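Long-range contacts in putative endo-1,4-beta-xylanase (Bacteroides thetaiotaomicron VPI-5482, PDB 5MSX), which probably hydrolyses O-glycosidic bonds as a family 43 glycoside hydrolase, an arabinofuranosidase linked to the breakdown of plant pectin: residues C[53-58]-C[398-403]; C[60-65]-C[88-93]; C[113-118]-C[126-131]. One frame throughout, in Å; residues are numbered along the deposited sequence.

Interaction 1: residues C[53-58]-C[398-403]. With EDO (1,2-ethanediol), chain B; EDO (1,2-ethanediol), chain D.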
ATOM      1  N   ASP C  53     -30.002  14.240  -1.929  1.00 22.24           N
ATOM      2  CA  ASP C  53     -31.389  14.140  -1.421  1.00 22.01           C
ATOM      3  C   ASP C  53     -32.297  14.732  -2.537  1.00 21.57           C
ATOM      4  O   ASP C  53     -31.827  15.032  -3.619  1.00 20.16           O
ATOM      5  CB  ASP C  53     -31.505  15.006  -0.120  1.00 22.47           C
ATOM      6  CG  ASP C  53     -31.602  14.195   1.188  1.00 24.35           C
ATOM      7  OD1 ASP C  53     -31.200  12.990   1.262  1.00 23.47           O
ATOM      8  OD2 ASP C  53     -32.093  14.807   2.193  1.00 23.95           O
ATOM      9  N   GLY C  54     -33.581  14.944  -2.260  1.00 22.10           N
ATOM     10  CA  GLY C  54     -34.462  15.682  -3.170  1.00 22.78           C
ATOM     11  C   GLY C  54     -35.001  14.828  -4.328  1.00 24.13           C
ATOM     12  O   GLY C  54     -35.509  15.392  -5.293  1.00 23.62           O
ATOM     13  N   TYR C  55     -34.921  13.490  -4.221  1.00 24.02           N
ATOM     14  CA  TYR C  55     -35.432  12.584  -5.255  1.00 26.77           C
ATOM     15  C   TYR C  55     -36.890  12.083  -5.046  1.00 31.01           C
ATOM     16  O   TYR C  55     -37.399  11.301  -5.852  1.00 31.77           O
ATOM     17  CB  TYR C  55     -34.412  11.456  -5.562  1.00 25.71           C
ATOM     18  CG  TYR C  55     -33.458  11.904  -6.658  1.00 27.08           C
ATOM     19  CD1 TYR C  55     -32.585  12.964  -6.443  1.00 27.26           C
ATOM     20  CD2 TYR C  55     -33.485  11.321  -7.945  1.00 29.62           C
ATOM     21  CE1 TYR C  55     -31.743  13.422  -7.447  1.00 27.84           C
ATOM     22  CE2 TYR C  55     -32.641  11.765  -8.960  1.00 28.10           C
ATOM     23  CZ  TYR C  55     -31.765  12.811  -8.703  1.00 28.70           C
ATOM     24  OH  TYR C  55     -30.916  13.278  -9.665  1.00 28.34           O
ATOM     25  N   GLY C  56     -37.569  12.542  -3.998  1.00 31.77           N
ATOM     26  CA  GLY C  56     -39.011  12.399  -3.926  1.00 31.13           C
ATOM     27  C   GLY C  56     -39.575  11.066  -3.469  1.00 33.13           C
ATOM     28  O   GLY C  56     -40.792  10.943  -3.397  1.00 36.21           O
ATOM     29  N   GLN C  57     -38.743  10.085  -3.111  1.00 30.08           N
ATOM     30  CA  GLN C  57     -39.248   8.788  -2.671  1.00 29.99           C
ATOM     31  C   GLN C  57     -38.770   8.393  -1.278  1.00 29.02           C
ATOM     32  O   GLN C  57     -38.668   7.204  -0.943  1.00 28.97           O
ATOM     33  CB  GLN C  57     -38.943   7.721  -3.730  1.00 32.83           C
ATOM     34  CG  GLN C  57     -39.687   7.990  -5.041  1.00 35.12           C
ATOM     35  CD  GLN C  57     -39.553   6.851  -6.033  1.00 39.19           C
ATOM     36  OE1 GLN C  57     -39.792   5.691  -5.689  1.00 43.32           O
ATOM     37  NE2 GLN C  57     -39.145   7.169  -7.262  1.00 38.22           N
ATOM     38  N   GLY C  58     -38.562   9.396  -0.425  1.00 28.23           N
ATOM     39  CA  GLY C  58     -37.948   9.189   0.880  1.00 27.48           C
ATOM     40  C   GLY C  58     -36.651   8.389   0.749  1.00 27.06           C
ATOM     41  O   GLY C  58     -35.850   8.585  -0.189  1.00 24.70           O
ATOM     42  N   ARG C 398     -32.522  20.191  -8.243  1.00 23.31           N
ATOM     43  CA  ARG C 398     -32.237  18.805  -8.653  1.00 24.03           C
ATOM     44  C   ARG C 398     -31.227  18.717  -9.831  1.00 24.78           C
ATOM     45  O   ARG C 398     -31.478  18.036 -10.838  1.00 21.93           O
ATOM     46  CB  ARG C 398     -33.508  17.999  -8.946  1.00 24.66           C
ATOM     47  CG  ARG C 398     -33.244  16.493  -8.949  1.00 25.98           C
ATOM     48  CD  ARG C 398     -34.474  15.709  -9.347  1.00 27.29           C
ATOM     49  NE  ARG C 398     -35.462  15.681  -8.270  1.00 29.25           N
ATOM     50  CZ  ARG C 398     -36.682  15.149  -8.360  1.00 29.34           C
ATOM     51  NH1 ARG C 398     -37.103  14.593  -9.487  1.00 30.26           N
ATOM     52  NH2 ARG C 398     -37.487  15.168  -7.310  1.00 27.47           N
ATOM     53  N   PRO C 399     -30.050  19.351  -9.667  1.00 28.24           N
ATOM     54  CA  PRO C 399     -29.031  19.494 -10.711  1.00 27.66           C
ATOM     55  C   PRO C 399     -28.474  18.140 -11.214  1.00 28.72           C
ATOM     56  O   PRO C 399     -28.037  18.004 -12.396  1.00 28.94           O
ATOM     57  CB  PRO C 399     -27.955  20.320 -10.005  1.00 28.90           C
ATOM     58  CG  PRO C 399     -28.056  19.918  -8.592  1.00 30.66           C
ATOM     59  CD  PRO C 399     -29.539  19.837  -8.371  1.00 29.65           C
ATOM     60  N   THR C 400     -28.488  17.139 -10.339  1.00 27.78           N
ATOM     61  CA  THR C 400     -27.920  15.853 -10.689  1.00 28.83           C
ATOM     62  C   THR C 400     -28.802  15.065 -11.663  1.00 30.83           C
ATOM     63  O   THR C 400     -28.333  14.062 -12.192  1.00 28.79           O
ATOM     64  CB  THR C 400     -27.633  14.977  -9.470  1.00 27.67           C
ATOM     65  OG1 THR C 400     -28.855  14.664  -8.782  1.00 26.90           O
ATOM     66  CG2 THR C 400     -26.628  15.669  -8.520  1.00 28.97           C
ATOM     67  N   ALA C 401     -30.060  15.477 -11.871  1.00 31.31           N
ATOM     68  CA  ALA C 401     -30.923  14.831 -12.889  1.00 31.11           C
ATOM     69  C   ALA C 401     -30.799  15.469 -14.266  1.00 33.98           C
ATOM     70  O   ALA C 401     -31.376  14.955 -15.236  1.00 35.29           O
ATOM     71  CB  ALA C 401     -32.366  14.806 -12.440  1.00 30.13           C
ATOM     72  N   GLY C 402     -30.047  16.569 -14.359  1.00 33.71           N
ATOM     73  CA  GLY C 402     -29.713  17.189 -15.632  1.00 34.09           C
ATOM     74  C   GLY C 402     -30.783  18.172 -16.077  1.00 35.19           C
ATOM     75  O   GLY C 402     -31.960  17.999 -15.751  1.00 34.25           O
ATOM     76  N   HIS C 403     -30.366  19.213 -16.787  1.00 33.60           N
ATOM     77  CA  HIS C 403     -31.286  20.195 -17.353  1.00 35.41           C
ATOM     78  C   HIS C 403     -30.971  20.516 -18.811  1.00 37.08           C
ATOM     79  O   HIS C 403     -29.804  20.507 -19.220  1.00 40.24           O
ATOM     80  CB  HIS C 403     -31.250  21.501 -16.562  1.00 33.87           C
ATOM     81  CG  HIS C 403     -31.948  21.411 -15.251  1.00 34.42           C
ATOM     82  ND1 HIS C 403     -31.417  20.730 -14.184  1.00 32.51           N
ATOM     83  CD2 HIS C 403     -33.142  21.891 -14.836  1.00 34.71           C
ATOM     84  CE1 HIS C 403     -32.249  20.794 -13.166  1.00 33.50           C
ATOM     85  NE2 HIS C 403     -33.304  21.492 -13.533  1.00 31.62           N
TER
HETATM   86  C1  EDO B 514     -27.994  22.310 -12.280  1.00 32.14           C
HETATM   87  O1  EDO B 514     -27.478  23.640 -12.275  1.00 29.07           O
HETATM   88  C2  EDO B 514     -28.220  21.639 -13.642  1.00 33.33           C
HETATM   89  O2  EDO B 514     -28.683  20.280 -13.683  1.00 33.92           O
HETATM   90  C1  EDO D 505     -40.909  13.840   0.282  1.00 35.95           C
HETATM   91  O1  EDO D 505     -40.416  14.579  -0.843  1.00 36.70           O
HETATM   92  C2  EDO D 505     -40.440  12.391   0.211  1.00 35.67           C
HETATM   93  O2  EDO D 505     -39.208  12.254  -0.514  1.00 32.62           O

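Interaction 2: residues C[60-65]-C[88-93]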
ATOM      1  N   LYS C  60     -36.246   5.359  -0.256  1.00 31.31           N
ATOM      2  CA  LYS C  60     -36.325   4.242  -1.199  1.00 32.48           C
ATOM      3  C   LYS C  60     -35.366   4.450  -2.350  1.00 31.86           C
ATOM      4  O   LYS C  60     -34.904   3.483  -2.953  1.00 30.75           O
ATOM      5  CB  LYS C  60     -37.749   4.099  -1.750  1.00 34.03           C
ATOM      6  CG  LYS C  60     -38.806   3.807  -0.698  1.00 38.38           C
ATOM      7  CD  LYS C  60     -40.199   3.722  -1.327  1.00 42.74           C
ATOM      8  CE  LYS C  60     -41.305   3.884  -0.291  1.00 46.93           C
ATOM      9  NZ  LYS C  60     -42.632   4.073  -0.944  1.00 50.17           N
ATOM     10  N   THR C  61     -35.090   5.716  -2.677  1.00 32.22           N
ATOM     11  CA  THR C  61     -34.087   6.072  -3.668  1.00 28.28           C
ATOM     12  C   THR C  61     -33.208   7.240  -3.161  1.00 28.71           C
ATOM     13  O   THR C  61     -33.515   7.868  -2.158  1.00 26.81           O
ATOM     14  CB  THR C  61     -34.766   6.545  -4.945  1.00 29.65           C
ATOM     15  OG1 THR C  61     -35.558   7.691  -4.644  1.00 27.86           O
ATOM     16  CG2 THR C  61     -35.664   5.443  -5.565  1.00 29.77           C
ATOM     17  N   SER C  62     -32.151   7.560  -3.903  1.00 26.04           N
ATOM     18  CA  SER C  62     -31.344   8.739  -3.610  1.00 26.78           C
ATOM     19  C   SER C  62     -30.983   9.341  -4.936  1.00 25.55           C
ATOM     20  O   SER C  62     -31.264   8.758  -5.962  1.00 27.54           O
ATOM     21  CB  SER C  62     -30.070   8.341  -2.853  1.00 26.17           C
ATOM     22  OG  SER C  62     -29.136   7.715  -3.744  1.00 26.70           O
ATOM     23  N   GLY C  63     -30.335  10.486  -4.928  1.00 25.95           N
ATOM     24  CA  GLY C  63     -29.612  10.927  -6.118  1.00 25.65           C
ATOM     25  C   GLY C  63     -28.341  10.098  -6.354  1.00 23.67           C
ATOM     26  O   GLY C  63     -28.005   9.207  -5.587  1.00 20.81           O
ATOM     27  N   PRO C  64     -27.631  10.393  -7.427  1.00 26.21           N
ATOM     28  CA  PRO C  64     -26.412   9.670  -7.745  1.00 30.12           C
ATOM     29  C   PRO C  64     -25.195  10.208  -6.969  1.00 32.84           C
ATOM     30  O   PRO C  64     -25.279  11.326  -6.440  1.00 34.42           O
ATOM     31  CB  PRO C  64     -26.238   9.958  -9.240  1.00 29.26           C
ATOM     32  CG  PRO C  64     -26.807  11.328  -9.402  1.00 29.17           C
ATOM     33  CD  PRO C  64     -27.986  11.363  -8.475  1.00 28.27           C
ATOM     34  N   PRO C  65     -24.062   9.455  -6.962  1.00 33.26           N
ATOM     35  CA  PRO C  65     -22.734   9.940  -6.466  1.00 32.55           C
ATOM     36  C   PRO C  65     -22.151  11.092  -7.251  1.00 32.15           C
ATOM     37  O   PRO C  65     -21.700  10.902  -8.400  1.00 31.28           O
ATOM     38  CB  PRO C  65     -21.808   8.716  -6.604  1.00 32.21           C
ATOM     39  CG  PRO C  65     -22.514   7.793  -7.533  1.00 32.19           C
ATOM     40  CD  PRO C  65     -23.993   8.046  -7.387  1.00 32.91           C
ATOM     41  N   LYS C  88     -26.427   4.672 -10.680  1.00 35.55           N
ATOM     42  CA  LYS C  88     -27.868   4.508 -10.609  1.00 36.94           C
ATOM     43  C   LYS C  88     -28.267   3.651  -9.420  1.00 33.99           C
ATOM     44  O   LYS C  88     -29.414   3.236  -9.305  1.00 36.74           O
ATOM     45  CB  LYS C  88     -28.357   3.911 -11.925  1.00 43.81           C
ATOM     46  CG  LYS C  88     -27.761   4.630 -13.142  1.00 45.71           C
ATOM     47  CD  LYS C  88     -28.654   4.505 -14.355  1.00 53.16           C
ATOM     48  CE  LYS C  88     -27.898   4.791 -15.644  1.00 57.11           C
ATOM     49  NZ  LYS C  88     -28.743   4.494 -16.839  1.00 58.88           N
ATOM     50  N   GLU C  89     -27.340   3.431  -8.497  1.00 28.90           N
ATOM     51  CA  GLU C  89     -27.659   2.719  -7.276  1.00 28.58           C
ATOM     52  C   GLU C  89     -28.070   3.748  -6.258  1.00 26.92           C
ATOM     53  O   GLU C  89     -27.812   4.923  -6.453  1.00 27.09           O
ATOM     54  CB  GLU C  89     -26.435   1.936  -6.764  1.00 29.62           C
ATOM     55  CG  GLU C  89     -25.748   1.090  -7.836  1.00 30.30           C
ATOM     56  CD  GLU C  89     -26.718   0.200  -8.587  1.00 31.86           C
ATOM     57  OE1 GLU C  89     -27.458  -0.551  -7.920  1.00 35.33           O
ATOM     58  OE2 GLU C  89     -26.739   0.267  -9.834  1.00 33.91           O
ATOM     59  N   LYS C  90     -28.690   3.289  -5.175  1.00 26.68           N
ATOM     60  CA  LYS C  90     -28.944   4.131  -4.013  1.00 26.08           C
ATOM     61  C   LYS C  90     -27.634   4.321  -3.237  1.00 24.75           C
ATOM     62  O   LYS C  90     -27.016   3.365  -2.828  1.00 26.05           O
ATOM     63  CB  LYS C  90     -29.983   3.480  -3.138  1.00 27.65           C
ATOM     64  CG  LYS C  90     -30.576   4.401  -2.084  1.00 27.55           C
ATOM     65  CD  LYS C  90     -31.684   3.685  -1.339  1.00 28.40           C
ATOM     66  CE  LYS C  90     -31.158   2.594  -0.431  1.00 29.28           C
ATOM     67  NZ  LYS C  90     -32.245   2.167   0.492  1.00 29.49           N
ATOM     68  N   TYR C  91     -27.231   5.570  -3.057  1.00 23.14           N
ATOM     69  CA  TYR C  91     -25.873   5.934  -2.686  1.00 21.83           C
ATOM     70  C   TYR C  91     -25.929   6.855  -1.463  1.00 20.03           C
ATOM     71  O   TYR C  91     -26.430   7.954  -1.563  1.00 23.01           O
ATOM     72  CB  TYR C  91     -25.229   6.655  -3.865  1.00 22.17           C
ATOM     73  CG  TYR C  91     -23.753   6.845  -3.702  1.00 22.89           C
ATOM     74  CD1 TYR C  91     -22.859   5.871  -4.135  1.00 23.95           C
ATOM     75  CD2 TYR C  91     -23.234   8.001  -3.106  1.00 23.85           C
ATOM     76  CE1 TYR C  91     -21.490   6.042  -3.998  1.00 24.30           C
ATOM     77  CE2 TYR C  91     -21.855   8.169  -2.955  1.00 25.10           C
ATOM     78  CZ  TYR C  91     -20.992   7.182  -3.410  1.00 24.98           C
ATOM     79  OH  TYR C  91     -19.631   7.312  -3.298  1.00 25.77           O
ATOM     80  N   TRP C  92     -25.462   6.365  -0.334  1.00 18.60           N
ATOM     81  CA  TRP C  92     -25.493   7.042   0.926  1.00 19.11           C
ATOM     82  C   TRP C  92     -24.127   7.203   1.558  1.00 19.38           C
ATOM     83  O   TRP C  92     -23.296   6.266   1.551  1.00 18.50           O
ATOM     84  CB  TRP C  92     -26.286   6.219   1.942  1.00 19.41           C
ATOM     85  CG  TRP C  92     -27.744   6.138   1.701  1.00 19.84           C
ATOM     86  CD1 TRP C  92     -28.494   6.902   0.862  1.00 20.14           C
ATOM     87  CD2 TRP C  92     -28.639   5.264   2.366  1.00 20.53           C
ATOM     88  NE1 TRP C  92     -29.792   6.541   0.951  1.00 20.60           N
ATOM     89  CE2 TRP C  92     -29.915   5.540   1.878  1.00 21.19           C
ATOM     90  CE3 TRP C  92     -28.475   4.277   3.347  1.00 21.38           C
ATOM     91  CZ2 TRP C  92     -31.053   4.844   2.310  1.00 24.42           C
ATOM     92  CZ3 TRP C  92     -29.584   3.570   3.776  1.00 23.95           C
ATOM     93  CH2 TRP C  92     -30.869   3.856   3.261  1.00 24.51           C
ATOM     94  N   ALA C  93     -23.957   8.372   2.165  1.00 17.49           N
ATOM     95  CA  ALA C  93     -23.039   8.580   3.262  1.00 17.22           C
ATOM     96  C   ALA C  93     -21.583   8.126   2.956  1.00 16.41           C
ATOM     97  O   ALA C  93     -20.998   7.343   3.677  1.00 17.68           O
ATOM     98  CB  ALA C  93     -23.601   7.923   4.510  1.00 16.15           C
TER
HETATM   99  O   HOH W   1     -26.403   9.993  -3.140  1.00 20.39           O

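Interaction 3: residues C[113-118]-C[126-131]. With EDO (1,2-ethanediol), chain Q.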
ATOM      1  N   TYR C 113     -25.383  -1.047   2.014  1.00 22.60           N
ATOM      2  CA  TYR C 113     -24.194  -1.803   2.454  1.00 23.04           C
ATOM      3  C   TYR C 113     -22.902  -1.089   2.095  1.00 21.68           C
ATOM      4  O   TYR C 113     -22.802  -0.476   1.046  1.00 20.11           O
ATOM      5  CB  TYR C 113     -24.202  -3.240   1.873  1.00 24.05           C
ATOM      6  CG  TYR C 113     -25.292  -4.100   2.453  1.00 25.77           C
ATOM      7  CD1 TYR C 113     -26.567  -4.092   1.922  1.00 28.01           C
ATOM      8  CD2 TYR C 113     -25.049  -4.911   3.547  1.00 27.10           C
ATOM      9  CE1 TYR C 113     -27.572  -4.885   2.467  1.00 30.50           C
ATOM     10  CE2 TYR C 113     -26.038  -5.704   4.089  1.00 28.62           C
ATOM     11  CZ  TYR C 113     -27.294  -5.677   3.544  1.00 30.78           C
ATOM     12  OH  TYR C 113     -28.272  -6.442   4.110  1.00 36.71           O
ATOM     13  N   MET C 114     -21.916  -1.184   2.985  1.00 21.95           N
ATOM     14  CA  MET C 114     -20.640  -0.511   2.774  1.00 22.39           C
ATOM     15  C   MET C 114     -19.761  -1.293   1.795  1.00 23.71           C
ATOM     16  O   MET C 114     -19.675  -2.515   1.922  1.00 24.87           O
ATOM     17  CB  MET C 114     -19.926  -0.348   4.101  1.00 21.61           C
ATOM     18  CG  MET C 114     -20.688   0.588   5.044  1.00 21.06           C
ATOM     19  SD  MET C 114     -19.916   0.727   6.649  1.00 20.97           S
ATOM     20  CE  MET C 114     -19.836  -0.985   7.207  1.00 22.75           C
ATOM     21  N   TYR C 115     -19.123  -0.567   0.875  1.00 24.56           N
ATOM     22  CA  TYR C 115     -18.130  -1.078  -0.074  1.00 27.40           C
ATOM     23  C   TYR C 115     -16.878  -0.198  -0.111  1.00 27.09           C
ATOM     24  O   TYR C 115     -16.990   1.026  -0.107  1.00 24.40           O
ATOM     25  CB  TYR C 115     -18.674  -1.073  -1.503  1.00 29.75           C
ATOM     26  CG  TYR C 115     -19.848  -1.978  -1.702  1.00 32.71           C
ATOM     27  CD1 TYR C 115     -21.132  -1.565  -1.352  1.00 30.46           C
ATOM     28  CD2 TYR C 115     -19.678  -3.260  -2.257  1.00 33.73           C
ATOM     29  CE1 TYR C 115     -22.216  -2.411  -1.513  1.00 33.67           C
ATOM     30  CE2 TYR C 115     -20.752  -4.103  -2.451  1.00 34.05           C
ATOM     31  CZ  TYR C 115     -22.023  -3.693  -2.073  1.00 35.71           C
ATOM     32  OH  TYR C 115     -23.093  -4.546  -2.247  1.00 33.14           O
ATOM     33  N   PRO C 116     -15.692  -0.825  -0.226  1.00 27.75           N
ATOM     34  CA  PRO C 116     -14.469  -0.088  -0.547  1.00 27.16           C
ATOM     35  C   PRO C 116     -14.321   0.191  -2.036  1.00 27.43           C
ATOM     36  O   PRO C 116     -14.512  -0.698  -2.861  1.00 29.91           O
ATOM     37  CB  PRO C 116     -13.372  -1.031  -0.062  1.00 29.44           C
ATOM     38  CG  PRO C 116     -13.944  -2.403  -0.230  1.00 29.04           C
ATOM     39  CD  PRO C 116     -15.430  -2.268  -0.030  1.00 28.56           C
ATOM     40  N   ALA C 117     -13.997   1.434  -2.374  1.00 25.90           N
ATOM     41  CA  ALA C 117     -13.782   1.843  -3.747  1.00 25.55           C
ATOM     42  C   ALA C 117     -12.454   2.572  -3.833  1.00 25.68           C
ATOM     43  O   ALA C 117     -11.973   3.100  -2.824  1.00 25.25           O
ATOM     44  CB  ALA C 117     -14.917   2.729  -4.235  1.00 26.17           C
ATOM     45  N   VAL C 118     -11.871   2.613  -5.032  1.00 24.58           N
ATOM     46  CA  VAL C 118     -10.516   3.153  -5.216  1.00 26.15           C
ATOM     47  C   VAL C 118     -10.402   3.890  -6.523  1.00 24.81           C
ATOM     48  O   VAL C 118     -11.068   3.533  -7.476  1.00 23.17           O
ATOM     49  CB  VAL C 118      -9.445   2.024  -5.140  1.00 28.32           C
ATOM     50  CG1 VAL C 118      -9.656   0.973  -6.240  1.00 27.98           C
ATOM     51  CG2 VAL C 118      -8.029   2.605  -5.181  1.00 30.89           C
ATOM     52  N   PHE C 126     -13.907   6.180  -9.679  1.00 30.12           N
ATOM     53  CA  PHE C 126     -13.731   5.198  -8.658  1.00 28.87           C
ATOM     54  C   PHE C 126     -14.256   3.873  -9.166  1.00 30.46           C
ATOM     55  O   PHE C 126     -15.135   3.856 -10.033  1.00 30.66           O
ATOM     56  CB  PHE C 126     -14.448   5.622  -7.371  1.00 27.57           C
ATOM     57  CG  PHE C 126     -13.686   6.625  -6.559  1.00 25.13           C
ATOM     58  CD1 PHE C 126     -13.750   7.977  -6.857  1.00 23.78           C
ATOM     59  CD2 PHE C 126     -12.885   6.213  -5.499  1.00 24.88           C
ATOM     60  CE1 PHE C 126     -13.036   8.907  -6.115  1.00 22.75           C
ATOM     61  CE2 PHE C 126     -12.182   7.142  -4.730  1.00 23.20           C
ATOM     62  CZ  PHE C 126     -12.250   8.484  -5.044  1.00 23.27           C
ATOM     63  N   LYS C 127     -13.696   2.775  -8.645  1.00 28.33           N
ATOM     64  CA  LYS C 127     -14.190   1.426  -8.924  1.00 30.52           C
ATOM     65  C   LYS C 127     -14.206   0.643  -7.654  1.00 27.61           C
ATOM     66  O   LYS C 127     -13.425   0.930  -6.753  1.00 30.70           O
ATOM     67  CB  LYS C 127     -13.253   0.676  -9.881  1.00 33.49           C
ATOM     68  CG  LYS C 127     -13.164   1.214 -11.283  1.00 35.76           C
ATOM     69  CD  LYS C 127     -12.306   0.283 -12.135  1.00 39.16           C
ATOM     70  CE  LYS C 127     -11.465   1.072 -13.125  1.00 42.19           C
ATOM     71  NZ  LYS C 127     -12.299   1.912 -14.040  1.00 45.53           N
ATOM     72  N   LEU C 128     -15.038  -0.382  -7.572  1.00 28.71           N
ATOM     73  CA  LEU C 128     -14.933  -1.306  -6.439  1.00 31.08           C
ATOM     74  C   LEU C 128     -13.485  -1.828  -6.355  1.00 33.38           C
ATOM     75  O   LEU C 128     -12.858  -2.104  -7.380  1.00 26.66           O
ATOM     76  CB  LEU C 128     -15.912  -2.457  -6.555  1.00 32.77           C
ATOM     77  CG  LEU C 128     -17.375  -2.147  -6.245  1.00 34.06           C
ATOM     78  CD1 LEU C 128     -18.205  -3.409  -6.348  1.00 34.09           C
ATOM     79  CD2 LEU C 128     -17.506  -1.552  -4.851  1.00 34.49           C
ATOM     80  N   ALA C 129     -12.958  -1.879  -5.134  1.00 35.53           N
ATOM     81  CA  ALA C 129     -11.561  -2.231  -4.885  1.00 37.63           C
ATOM     82  C   ALA C 129     -11.343  -3.741  -4.867  1.00 39.44           C
ATOM     83  O   ALA C 129     -10.237  -4.199  -5.131  1.00 37.56           O
ATOM     84  CB  ALA C 129     -11.098  -1.619  -3.582  1.00 36.71           C
ATOM     85  N   ARG C 130     -12.400  -4.477  -4.524  1.00 39.69           N
ATOM     86  CA  ARG C 130     -12.455  -5.930  -4.546  1.00 42.98           C
ATOM     87  C   ARG C 130     -13.536  -6.385  -5.513  1.00 40.27           C
ATOM     88  O   ARG C 130     -14.551  -5.706  -5.662  1.00 38.82           O
ATOM     89  CB  ARG C 130     -12.854  -6.471  -3.171  1.00 46.07           C
ATOM     90  CG  ARG C 130     -11.748  -6.405  -2.165  1.00 46.47           C
ATOM     91  CD  ARG C 130     -11.880  -7.457  -1.081  1.00 46.40           C
ATOM     92  NE  ARG C 130     -12.253  -6.842   0.177  1.00 44.51           N
ATOM     93  CZ  ARG C 130     -13.487  -6.707   0.636  1.00 46.17           C
ATOM     94  NH1 ARG C 130     -14.538  -7.162  -0.045  1.00 47.80           N
ATOM     95  NH2 ARG C 130     -13.665  -6.109   1.808  1.00 44.67           N
ATOM     96  N   GLY C 131     -13.314  -7.539  -6.157  1.00 38.19           N
ATOM     97  CA  GLY C 131     -14.353  -8.219  -6.949  1.00 34.97           C
ATOM     98  C   GLY C 131     -14.590  -7.511  -8.259  1.00 36.24           C
ATOM     99  O   GLY C 131     -13.833  -6.605  -8.622  1.00 37.71           O
TER
HETATM  100  C1  EDO Q 509     -11.012 -10.059  -5.317  1.00 55.54           C
HETATM  101  O1  EDO Q 509     -10.583  -8.825  -5.915  1.00 51.14           O
HETATM  102  C2  EDO Q 509     -11.196 -11.117  -6.403  1.00 54.56           C
HETATM  103  O2  EDO Q 509     -12.217 -10.775  -7.356  1.00 54.11           O

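Interaction 1: residues C[53-58]-C[398-403]
One face of the Y55 ring is covered by the aliphatic part of R398: CD stands 4.2 Å from the ring centroid in a CH-pi contact, displaced toward the rim. The guanidinium continues over the same ring in a cation-pi arrangement, CZ lying 12° off the ring normal, and the two planes are inclined by 24°. At the ring's edge, near its plane, sits OG1 of T400, which shares a hydrogen bond of 2.6 Å with Y55 OH; CB of A401 lies obliquely to the ring, nearest its hydroxyl. The guanidinium has CA of Y55 over one face and the carbonyl of G54 at its edge. Side-on, NE and NH2 both grip this single oxygen, with R398 NH2 at 2.8 Å from G54 O, although the acceptor is tilted out of the guanidinium plane and neither bond is straight. The R398 chain reaches over the ring because it is extended through chi2 and then bends at chi3 (-74°). A leucine here would probably leave G54 O with neither of these two donors and strip the Y55 face of its cation. T400 also packs on F78, and A401 O is bonded to R425. This cation-pi and CH-pi packing joins a loop of the family 43 catalytic domain to the turn between strands 386-396 and 403-410 of the F5/8 type C domain, a beta-sandwich module, at an interdomain interface.

Interaction 2: residues C[60-65]-C[88-93]
P65 lies flat against Y91, its CB almost exactly over the middle of the tyrosine ring at 3.5 Å from the centroid and 7° off the normal, a well-centred CH-pi contact. The two side chains run obliquely to each other, their rings roughly parallel, CG and CD of the proline spreading over the CD1 and CG side of the tyrosine ring while CB meets CZ. The hydroxyl of Y91 is tied beyond the contact to that of Y82.

S62 points its side chain at the opposing backbone. OG, turned in between its own N and carbonyl carbon (chi1 74°), accepts a nearly straight bond from Y91 N at 2.9 Å and donates to G63 O, on a lone pair in the carbonyl plane, at 2.6 Å. The one hydroxyl thus serves as both acceptor and donor, which fixes its rotation. A water links the two segments, donating to G63 O and to Y91 O.

K90 runs alongside the other segment: its CD packs against K60 O at 3.6 Å, and a bend at chi3 carries CE over one face of the W92 indole, while NZ is bonded to L59 O. CB of S62 approaches that indole obliquely, 4.2 Å from W92 NE1.

W92 also stands about 5 Å, side chain to side chain, from D36, the predicted proton acceptor, and about 6 Å from D154, the predicted pKa modulator. The contact joins the loop between strands 45-52 and 67-70 to strand 91-92 of the neighbouring sheet, probably the next blade, beside the predicted active site of the five-bladed beta-propeller characteristic of family 43.

Interaction 3: residues C[113-118]-C[126-131]
Backbone hydrogen bonds between V118 and K127 set the register: V118 N gives to K127 O at 2.9 Å, and K127 N returns a bond to V118 O at 3.0 Å, an antiparallel hydrogen-bonded pair. A third bond runs from A129 N to P116 O at 3.0 Å. Between them A117 and L128 form a non-hydrogen-bonded pair whose CA atoms are 4.3 Å apart and whose side chains diverge. CA-H...O contacts add to the pairing, A117 CA to K127 O and F126 CA to V118 O.

These bonds define a beta hairpin at the edge of an antiparallel sheet, strand 113-119 lying between strand 127-128 and strands 103-106 and 109-110, as in the four-stranded blades from which the family 43 propeller is built.

Apolar side chains pack along the pairing. L128 sends CD2 against Y115 CB at 3.6 Å, its CG being trans to the carbonyl carbon (chi1 -75°), and the methyl meets the tyrosine ring obliquely. P116 CB and A129 CB touch at 4.2 Å, and A129 CB also meets V118 CG1 at 4.0 Å, so this alanine methyl sits between proline and valine. F126 turns the edge of its ring to the A117 carbonyl carbon, with CD2 3.6 Å from V118 C, and packs beyond on I106.

The R130 guanidinium presents one face to P116 CG, near its rim, while its nitrogens are bonded to the carbonyls of I182 and T143. Close by, A129 O accepts from K208 of the second subunit, and G131 N is hydrogen-bonded to an ethanediol, probably from the crystallisation liquor, that is also hydrogen-bonded to D270 of that subunit.

In the fold
Interactions 1 and 2 lie side by side, their centres about 10 Å apart, and they meet directly: Y55 and T400 of the first pack on G63 and P64 of the second. Both draw on the connection between strands 45-52 and 67-70, so the catalytic-domain loop that faces the F5/8 type C domain is also the one held against strand 91-92. Interaction 3 follows later in sequence, about 15 Å from interaction 2 between centres, in the sheet that also contains strand 91-92. Interaction 1 spans both others along the chain. Together they trace a path from the domain interface, past the predicted active site, to a hairpin contacting the second subunit.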